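Local coordinates for YciF Bacterial Stress Response Protein (Salmonella enterica subsp. enterica serovar Typhimurium, PDB 4ERU) that is a bacterial stress-response protein of unknown function that folds as a ferritin-like helix bundle holding two magnesium ions, at residues 24-29 with 83-88; 58-63 with 143-148; 18-23 with 118-123. One frame throughout, in Å; residues are numbered along the deposited sequence.

Interaction 1: residues 24-29 with 83-88. With MG (magnesium ion), chain E.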
loop_
_atom_site.group_PDB
_atom_site.type_symbol
_atom_site.label_atom_id
_atom_site.label_comp_id
_atom_site.label_asym_id
_atom_site.label_seq_id
_atom_site.Cartn_x
_atom_site.Cartn_y
_atom_site.Cartn_z
ATOM N N GLU A 24 -1.819 -13.017 1.887
ATOM C CA GLU A 24 -1.090 -13.539 3.034
ATOM C C GLU A 24 -0.378 -14.848 2.696
ATOM O O GLU A 24 0.781 -15.034 3.082
ATOM C CB GLU A 24 -2.002 -13.743 4.231
ATOM C CG GLU A 24 -2.758 -12.501 4.711
ATOM C CD GLU A 24 -1.971 -11.547 5.586
ATOM O OE1 GLU A 24 -2.574 -10.977 6.540
ATOM O OE2 GLU A 24 -0.773 -11.321 5.341
ATOM N N LYS A 25 -1.056 -15.737 1.968
ATOM C CA LYS A 25 -0.444 -17.033 1.585
ATOM C C LYS A 25 0.792 -16.822 0.697
ATOM O O LYS A 25 1.833 -17.446 0.904
ATOM C CB LYS A 25 -1.457 -17.931 0.878
ATOM C CG LYS A 25 -2.561 -18.432 1.822
ATOM C CD LYS A 25 -3.417 -19.589 1.216
ATOM C CE LYS A 25 -4.050 -19.225 -0.132
ATOM N NZ LYS A 25 -5.070 -20.268 -0.571
ATOM N N GLN A 26 0.659 -15.945 -0.297
ATOM C CA GLN A 26 1.782 -15.552 -1.128
ATOM C C GLN A 26 2.933 -14.972 -0.341
ATOM O O GLN A 26 4.076 -15.323 -0.599
ATOM C CB GLN A 26 1.379 -14.530 -2.162
ATOM C CG GLN A 26 0.524 -15.058 -3.263
ATOM C CD GLN A 26 0.178 -13.916 -4.209
ATOM O OE1 GLN A 26 1.063 -13.391 -4.898
ATOM N NE2 GLN A 26 -1.096 -13.485 -4.202
ATOM N N LEU A 27 2.632 -14.087 0.610
ATOM C CA LEU A 27 3.663 -13.482 1.416
ATOM C C LEU A 27 4.477 -14.530 2.209
ATOM O O LEU A 27 5.712 -14.425 2.254
ATOM C CB LEU A 27 3.062 -12.395 2.319
ATOM C CG LEU A 27 4.042 -11.559 3.139
ATOM C CD1 LEU A 27 5.136 -10.877 2.244
ATOM C CD2 LEU A 27 3.236 -10.525 3.953
ATOM N N THR A 28 3.813 -15.539 2.790
ATOM C CA THR A 28 4.512 -16.605 3.534
ATOM C C THR A 28 5.471 -17.379 2.635
ATOM O O THR A 28 6.535 -17.781 3.093
ATOM C CB THR A 28 3.576 -17.659 4.239
ATOM O OG1 THR A 28 2.788 -18.380 3.277
ATOM C CG2 THR A 28 2.675 -17.009 5.252
ATOM N N LYS A 29 5.119 -17.556 1.365
ATOM C CA LYS A 29 6.015 -18.204 0.403
ATOM C C LYS A 29 7.272 -17.393 0.122
ATOM O O LYS A 29 8.357 -17.955 -0.081
ATOM C CB LYS A 29 5.302 -18.430 -0.922
ATOM C CG LYS A 29 4.204 -19.426 -0.850
ATOM C CD LYS A 29 3.507 -19.574 -2.214
ATOM C CE LYS A 29 4.334 -20.400 -3.141
ATOM N NZ LYS A 29 3.422 -21.077 -4.117
ATOM N N GLY A 83 2.638 -8.567 -7.542
ATOM C CA GLY A 83 3.547 -7.552 -8.105
ATOM C C GLY A 83 4.485 -6.995 -7.025
ATOM O O GLY A 83 5.687 -6.814 -7.273
ATOM N N LEU A 84 3.953 -6.738 -5.820
ATOM C CA LEU A 84 4.820 -6.254 -4.707
ATOM C C LEU A 84 5.906 -7.249 -4.323
ATOM O O LEU A 84 7.076 -6.873 -4.095
ATOM C CB LEU A 84 3.985 -5.839 -3.480
ATOM C CG LEU A 84 3.019 -4.659 -3.712
ATOM C CD1 LEU A 84 2.189 -4.301 -2.455
ATOM C CD2 LEU A 84 3.759 -3.400 -4.234
ATOM N N ILE A 85 5.556 -8.527 -4.288
ATOM C CA ILE A 85 6.566 -9.559 -4.041
ATOM C C ILE A 85 7.591 -9.660 -5.182
ATOM O O ILE A 85 8.768 -9.850 -4.925
ATOM C CB ILE A 85 5.919 -10.949 -3.747
ATOM C CG1 ILE A 85 5.155 -10.879 -2.422
ATOM C CG2 ILE A 85 6.995 -12.039 -3.640
ATOM C CD1 ILE A 85 4.215 -12.026 -2.134
ATOM N N GLU A 86 7.131 -9.545 -6.430
ATOM C CA GLU A 86 8.040 -9.546 -7.587
ATOM C C GLU A 86 9.076 -8.415 -7.459
ATOM O O GLU A 86 10.262 -8.619 -7.728
ATOM C CB GLU A 86 7.258 -9.428 -8.912
ATOM C CG GLU A 86 6.374 -10.629 -9.211
ATOM C CD GLU A 86 5.736 -10.608 -10.603
ATOM O OE1 GLU A 86 5.534 -9.511 -11.189
ATOM O OE2 GLU A 86 5.409 -11.712 -11.091
ATOM N N GLU A 87 8.618 -7.236 -7.035
ATOM C CA GLU A 87 9.499 -6.065 -6.798
ATOM C C GLU A 87 10.557 -6.323 -5.735
ATOM O O GLU A 87 11.710 -5.940 -5.917
ATOM C CB GLU A 87 8.701 -4.804 -6.463
ATOM C CG GLU A 87 7.757 -4.391 -7.651
ATOM C CD GLU A 87 7.177 -2.950 -7.539
ATOM O OE1 GLU A 87 7.503 -2.231 -6.555
ATOM O OE2 GLU A 87 6.395 -2.536 -8.433
ATOM N N ALA A 88 10.179 -6.993 -4.639
ATOM C CA ALA A 88 11.159 -7.363 -3.616
ATOM C C ALA A 88 12.201 -8.321 -4.206
ATOM O O ALA A 88 13.404 -8.191 -3.915
ATOM C CB ALA A 88 10.480 -7.983 -2.401
HETATM MG MG MG E . -0.632 -9.931 7.332
HETATM O O HOH W 1 1.501 -10.097 7.078
#
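Gln26 and Leu27 of helix 9-37 meet Ile85 of helix 79-93 in a small, mostly nonpolar contact. At the start of 24-29, Glu24 looks elsewhere: its chain, bent at chi2 (-81°), clasps one magnesium ion with both carboxylate oxygens, OE1 at 2.3 Å and OE2 at 2.4 Å. Water 1 binds the same ion, and Gln57 and Glu146 complete the site. Two residues on, Gln26 offers its CB and backbone to the methyl end of Ile85, whose CD1 lies 3.6 Å from Gln26 O and 3.8 Å from Gln26 CB. Beyond CB the extended Gln26 chain comes no closer to Ile85, and NE2 turns away from it to hydrogen-bond Ser22 OG and the carbonyl of Cys78. Leu27 adds its backbone, with N 3.8 Å from Ile85 CD1, while its side chain turns inward onto Val112 and Glu116 of helix 99-130. Thr28 sits on the far face, its OG1 bonded to Lys25 O at 2.7 Å. In Ile85, CG1 stands anti to the carbonyl carbon (chi1 -66°) and chi2 is extended, which brings CD1 up to the neighbouring backbone. Helix 79-93 thus lies against helix 9-37, with Ile85 also touching Ala30 and Ala88 touching Leu34; Leu84 packs on helix 99-130 and on Ala80 of the second subunit, and Thr28 packs on Leu51 and Gln55 of helix 41-66.

Interaction 2: residues 58-63 with 143-148. With MG (magnesium ion), chain D; MG (magnesium ion), chain E.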
loop_
_atom_site.group_PDB
_atom_site.type_symbol
_atom_site.label_atom_id
_atom_site.label_comp_id
_atom_site.label_asym_id
_atom_site.label_seq_id
_atom_site.Cartn_x
_atom_site.Cartn_y
_atom_site.Cartn_z
ATOM N N ILE A 58 -3.256 -15.732 9.001
ATOM C CA ILE A 58 -4.032 -16.624 8.142
ATOM C C ILE A 58 -5.004 -17.464 8.996
ATOM O O ILE A 58 -6.162 -17.682 8.603
ATOM C CB ILE A 58 -3.107 -17.495 7.276
ATOM C CG1 ILE A 58 -2.339 -16.609 6.276
ATOM C CG2 ILE A 58 -3.893 -18.609 6.572
ATOM C CD1 ILE A 58 -1.155 -17.353 5.539
ATOM N N GLU A 59 -4.545 -17.931 10.153
ATOM C CA GLU A 59 -5.421 -18.678 11.047
ATOM C C GLU A 59 -6.599 -17.823 11.509
ATOM O O GLU A 59 -7.712 -18.330 11.637
ATOM C CB GLU A 59 -4.656 -19.254 12.245
ATOM C CG GLU A 59 -5.575 -19.707 13.389
ATOM C CD GLU A 59 -6.434 -20.897 13.020
ATOM O OE1 GLU A 59 -5.979 -21.732 12.206
ATOM O OE2 GLU A 59 -7.570 -20.989 13.533
ATOM N N ARG A 60 -6.379 -16.524 11.722
ATOM C CA ARG A 60 -7.526 -15.637 12.052
ATOM C C ARG A 60 -8.552 -15.602 10.920
ATOM O O ARG A 60 -9.771 -15.531 11.155
ATOM C CB ARG A 60 -7.103 -14.194 12.355
ATOM C CG ARG A 60 -6.264 -14.025 13.568
ATOM C CD ARG A 60 -6.409 -12.617 14.223
ATOM N NE ARG A 60 -5.438 -12.549 15.324
ATOM C CZ ARG A 60 -4.216 -12.021 15.231
ATOM N NH1 ARG A 60 -3.815 -11.424 14.108
ATOM N NH2 ARG A 60 -3.397 -12.062 16.275
ATOM N N ILE A 61 -8.064 -15.574 9.691
ATOM C CA ILE A 61 -8.963 -15.540 8.555
ATOM C C ILE A 61 -9.796 -16.848 8.543
ATOM O O ILE A 61 -11.001 -16.794 8.330
ATOM C CB ILE A 61 -8.220 -15.320 7.215
ATOM C CG1 ILE A 61 -7.558 -13.916 7.171
ATOM C CG2 ILE A 61 -9.165 -15.561 6.018
ATOM C CD1 ILE A 61 -6.773 -13.587 5.839
ATOM N N ASP A 62 -9.169 -18.010 8.793
ATOM C CA ASP A 62 -9.964 -19.251 8.886
ATOM C C ASP A 62 -11.046 -19.140 9.969
ATOM O O ASP A 62 -12.198 -19.489 9.725
ATOM C CB ASP A 62 -9.102 -20.495 9.114
ATOM C CG ASP A 62 -8.189 -20.786 7.952
ATOM O OD1 ASP A 62 -8.514 -20.413 6.797
ATOM O OD2 ASP A 62 -7.129 -21.385 8.196
ATOM N N GLN A 63 -10.667 -18.626 11.138
ATOM C CA GLN A 63 -11.627 -18.309 12.211
ATOM C C GLN A 63 -12.732 -17.334 11.829
ATOM O O GLN A 63 -13.885 -17.526 12.212
ATOM C CB GLN A 63 -10.912 -17.781 13.445
ATOM C CG GLN A 63 -10.041 -18.789 14.140
ATOM C CD GLN A 63 -9.375 -18.168 15.347
ATOM O OE1 GLN A 63 -8.190 -18.352 15.573
ATOM N NE2 GLN A 63 -10.144 -17.401 16.121
ATOM N N LEU A 143 -4.932 -5.915 12.098
ATOM C CA LEU A 143 -4.654 -4.562 11.666
ATOM C C LEU A 143 -3.625 -3.886 12.584
ATOM O O LEU A 143 -2.640 -3.264 12.117
ATOM C CB LEU A 143 -5.949 -3.755 11.642
ATOM C CG LEU A 143 -5.862 -2.274 11.265
ATOM C CD1 LEU A 143 -5.243 -2.081 9.878
ATOM C CD2 LEU A 143 -7.256 -1.647 11.321
ATOM N N ASP A 144 -3.855 -4.031 13.887
ATOM C CA ASP A 144 -2.938 -3.541 14.895
ATOM C C ASP A 144 -1.544 -4.127 14.711
ATOM O O ASP A 144 -0.566 -3.376 14.663
ATOM C CB ASP A 144 -3.481 -3.840 16.304
ATOM C CG ASP A 144 -2.509 -3.426 17.389
ATOM O OD1 ASP A 144 -2.498 -2.224 17.749
ATOM O OD2 ASP A 144 -1.730 -4.292 17.861
ATOM N N GLU A 145 -1.440 -5.459 14.604
ATOM C CA GLU A 145 -0.149 -6.102 14.279
ATOM C C GLU A 145 0.508 -5.557 12.989
ATOM O O GLU A 145 1.720 -5.361 12.938
ATOM C CB GLU A 145 -0.305 -7.617 14.133
ATOM C CG GLU A 145 -0.447 -8.343 15.465
ATOM C CD GLU A 145 -0.911 -9.778 15.283
ATOM O OE1 GLU A 145 -1.037 -10.253 14.121
ATOM O OE2 GLU A 145 -1.152 -10.436 16.313
ATOM N N GLU A 146 -0.287 -5.324 11.953
ATOM C CA GLU A 146 0.282 -4.877 10.685
ATOM C C GLU A 146 0.891 -3.476 10.882
ATOM O O GLU A 146 1.988 -3.181 10.401
ATOM C CB GLU A 146 -0.805 -4.913 9.595
ATOM C CG GLU A 146 -0.384 -5.533 8.262
ATOM C CD GLU A 146 -0.207 -7.022 8.306
ATOM O OE1 GLU A 146 0.922 -7.505 8.591
ATOM O OE2 GLU A 146 -1.182 -7.726 7.995
ATOM N N LYS A 147 0.206 -2.624 11.637
ATOM C CA LYS A 147 0.731 -1.285 11.906
ATOM C C LYS A 147 2.025 -1.326 12.722
ATOM O O LYS A 147 2.961 -0.588 12.417
ATOM C CB LYS A 147 -0.314 -0.393 12.573
ATOM C CG LYS A 147 -1.497 -0.087 11.645
ATOM C CD LYS A 147 -2.626 0.662 12.392
ATOM C CE LYS A 147 -3.622 1.216 11.389
ATOM N NZ LYS A 147 -4.903 1.779 11.974
ATOM N N GLN A 148 2.078 -2.198 13.734
ATOM C CA GLN A 148 3.319 -2.455 14.501
ATOM C C GLN A 148 4.458 -2.991 13.657
ATOM O O GLN A 148 5.615 -2.656 13.890
ATOM C CB GLN A 148 3.059 -3.430 15.664
ATOM C CG GLN A 148 2.064 -2.853 16.676
ATOM C CD GLN A 148 2.540 -1.494 17.211
ATOM O OE1 GLN A 148 1.856 -0.467 17.067
ATOM N NE2 GLN A 148 3.729 -1.477 17.800
HETATM MG MG MG D . 2.087 -8.210 6.547
HETATM MG MG MG E . -0.632 -9.931 7.332
HETATM O O HOH W 1 1.501 -10.097 7.078
#
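The backbones of 58-63 and 143-148 stay well apart, the nearest CA pair, Arg60 and Leu143, being separated by 11.4 Å. In this ferritin-like bundle the gap between the two segments is spanned by two long side chains. Arg60 and Glu145 approach from opposite directions and join in a two-pronged, end-on salt bridge: Arg60 NH1 reaches Glu145 OE1 at 3.0 Å in a nearly straight bond (175°), and Arg60 NH2 reaches Glu145 OE2 at 2.8 Å. Both acceptors lie in or near the guanidinium plane, yet the carboxylate is turned 53° from it, and each oxygen is met from above its own plane. Each side has a further hydrogen-bond partner, which would limit its rotation: Thr142 OG1 for Arg60 NH1 and Gln57 NE2 for Glu145 OE1. Since Gln57 is itself a magnesium ligand, this ties the surface pair to the metal site. The next residue, Glu146, bends at chi2 (72°) into the bundle, and its carboxylate spans two magnesium ions, OE1 2.5 Å from the one that His50, Glu113 and Glu116 also bind and OE2 2.4 Å from the one shared with Glu24 and Gln57. Water 1 bridges the same two ions, at 2.0 Å and 2.1 Å.

Interaction 3: residues 18-23 with 118-123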
loop_
_atom_site.group_PDB
_atom_site.type_symbol
_atom_site.label_atom_id
_atom_site.label_comp_id
_atom_site.label_asym_id
_atom_site.label_seq_id
_atom_site.Cartn_x
_atom_site.Cartn_y
_atom_site.Cartn_z
ATOM N N SER A 18 -11.156 -12.618 0.455
ATOM C CA SER A 18 -10.504 -13.627 -0.395
ATOM C C SER A 18 -9.180 -13.153 -0.995
ATOM O O SER A 18 -8.223 -13.926 -1.072
ATOM C CB SER A 18 -11.445 -14.085 -1.510
ATOM O OG SER A 18 -12.649 -14.588 -0.944
ATOM N N ASP A 19 -9.149 -11.892 -1.427
ATOM C CA ASP A 19 -7.952 -11.254 -1.975
ATOM C C ASP A 19 -6.853 -11.211 -0.885
ATOM O O ASP A 19 -5.697 -11.578 -1.129
ATOM C CB ASP A 19 -8.341 -9.825 -2.417
ATOM C CG ASP A 19 -7.164 -8.999 -2.954
ATOM O OD1 ASP A 19 -6.822 -9.152 -4.151
ATOM O OD2 ASP A 19 -6.610 -8.148 -2.187
ATOM N N THR A 20 -7.231 -10.760 0.313
ATOM C CA THR A 20 -6.286 -10.662 1.427
ATOM C C THR A 20 -5.724 -12.025 1.819
ATOM O O THR A 20 -4.542 -12.139 2.149
ATOM C CB THR A 20 -6.981 -9.971 2.619
ATOM O OG1 THR A 20 -7.328 -8.650 2.194
ATOM C CG2 THR A 20 -6.092 -9.871 3.841
ATOM N N TYR A 21 -6.581 -13.050 1.812
ATOM C CA TYR A 21 -6.177 -14.405 2.152
ATOM C C TYR A 21 -5.115 -14.912 1.170
ATOM O O TYR A 21 -4.092 -15.466 1.579
ATOM C CB TYR A 21 -7.415 -15.303 2.129
ATOM C CG TYR A 21 -7.210 -16.757 2.453
ATOM C CD1 TYR A 21 -6.809 -17.163 3.726
ATOM C CD2 TYR A 21 -7.523 -17.742 1.512
ATOM C CE1 TYR A 21 -6.678 -18.522 4.050
ATOM C CE2 TYR A 21 -7.390 -19.118 1.827
ATOM C CZ TYR A 21 -6.950 -19.489 3.096
ATOM O OH TYR A 21 -6.813 -20.828 3.406
ATOM N N SER A 22 -5.344 -14.692 -0.122
ATOM C CA SER A 22 -4.302 -14.986 -1.114
ATOM C C SER A 22 -3.004 -14.192 -0.903
ATOM O O SER A 22 -1.892 -14.741 -1.018
ATOM C CB SER A 22 -4.818 -14.733 -2.527
ATOM O OG SER A 22 -3.711 -14.725 -3.417
ATOM N N ALA A 23 -3.144 -12.901 -0.601
ATOM C CA ALA A 23 -1.982 -12.035 -0.350
ATOM C C ALA A 23 -1.150 -12.601 0.805
ATOM O O ALA A 23 0.087 -12.664 0.715
ATOM C CB ALA A 23 -2.447 -10.579 0.007
ATOM N N ALA A 118 -4.153 -1.052 4.493
ATOM C CA ALA A 118 -5.332 -0.582 3.803
ATOM C C ALA A 118 -6.439 -1.658 3.738
ATOM O O ALA A 118 -7.592 -1.377 4.091
ATOM C CB ALA A 118 -4.992 -0.054 2.413
ATOM N N SER A 119 -6.087 -2.870 3.304
ATOM C CA SER A 119 -7.045 -3.977 3.150
ATOM C C SER A 119 -7.771 -4.328 4.447
ATOM O O SER A 119 -8.999 -4.494 4.465
ATOM C CB SER A 119 -6.343 -5.262 2.655
ATOM O OG SER A 119 -5.660 -5.042 1.426
ATOM N N TYR A 120 -7.012 -4.472 5.521
ATOM C CA TYR A 120 -7.606 -4.790 6.819
ATOM C C TYR A 120 -8.465 -3.689 7.415
ATOM O O TYR A 120 -9.466 -3.983 8.110
ATOM C CB TYR A 120 -6.548 -5.249 7.812
ATOM C CG TYR A 120 -6.146 -6.712 7.594
ATOM C CD1 TYR A 120 -6.961 -7.764 8.037
ATOM C CD2 TYR A 120 -4.942 -7.042 6.983
ATOM C CE1 TYR A 120 -6.582 -9.120 7.839
ATOM C CE2 TYR A 120 -4.569 -8.378 6.783
ATOM C CZ TYR A 120 -5.386 -9.415 7.226
ATOM O OH TYR A 120 -4.993 -10.761 7.046
ATOM N N GLY A 121 -8.077 -2.448 7.163
ATOM C CA GLY A 121 -8.865 -1.283 7.585
ATOM C C GLY A 121 -10.218 -1.324 6.896
ATOM O O GLY A 121 -11.231 -1.127 7.541
ATOM N N THR A 122 -10.237 -1.614 5.595
ATOM C CA THR A 122 -11.501 -1.735 4.877
ATOM C C THR A 122 -12.345 -2.925 5.386
ATOM O O THR A 122 -13.545 -2.776 5.617
ATOM C CB THR A 122 -11.289 -1.881 3.337
ATOM O OG1 THR A 122 -10.715 -0.676 2.826
ATOM C CG2 THR A 122 -12.622 -2.110 2.636
ATOM N N LEU A 123 -11.728 -4.094 5.544
ATOM C CA LEU A 123 -12.391 -5.289 6.126
ATOM C C LEU A 123 -13.008 -5.038 7.517
ATOM O O LEU A 123 -14.125 -5.490 7.795
ATOM C CB LEU A 123 -11.419 -6.475 6.157
ATOM C CG LEU A 123 -11.133 -7.060 4.763
ATOM C CD1 LEU A 123 -9.963 -8.071 4.730
ATOM C CD2 LEU A 123 -12.415 -7.708 4.163
#
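Thr20 meets Ser119, Tyr120 and Leu123 at once, and its two branches divide the work. With CG2 anti to the backbone N and OG1 beside it (chi1 -63°), the methyl is directed at Tyr120 and the hydroxyl at the other two residues. CG2 lies 3.5 Å from Tyr120 CZ and equally near the phenol oxygen, meeting the far end of the ring at a slant. OG1 rests 3.6 Å from Ser119 CB and 3.7 Å from Leu123 CD1, but these are packing contacts; its hydrogen bond runs back along its own helix to Leu16 O. Ser119 behaves in the same way, OG bonding to Tyr115 O one turn earlier, so both buried hydroxyls are satisfied within their helices. The contact lies inside the ferritin-like bundle, where helices 9-37 and 99-130 run roughly antiparallel, their segment axes 147° apart in direction and 10.6 Å apart at closest approach. Leu123, with CD1 anti to CA (chi2 169°), brings CD1 tip to tip with Thr20, while its side chain also packs on Phe13 and Leu16. Ser119 and Thr122 also pack on Lys111 and Ala107 of the second subunit. The Tyr120 ring runs past Thr20 toward the metal centre, with Ile61 and Leu139 touching it. There its hydroxyl hydrogen-bonds Glu24 OE1, a magnesium ligand, and is well placed to orient that carboxylate.

Overall arrangement
Interaction 3 is the buried contact of the three; interaction 1 is partly buried and interaction 2 lies at the surface. Interactions 1 and 3 both use helix 9-37, which turns one side to helix 79-93 and another to helix 99-130, and both segment pairs reach the second subunit. Interaction 2 joins the remaining bundle helices, 41-66 and 133-159. Their chemistry follows depth: threonine packed against a tyrosine ring, a serine and a leucine in 3, one isoleucine against a backbone in 1, and a charged pair in 2. Segments of interactions 1 and 2 supply metal ligands and share one ion and a water, whereas interaction 3 lies one shell out and reaches the site through Tyr120.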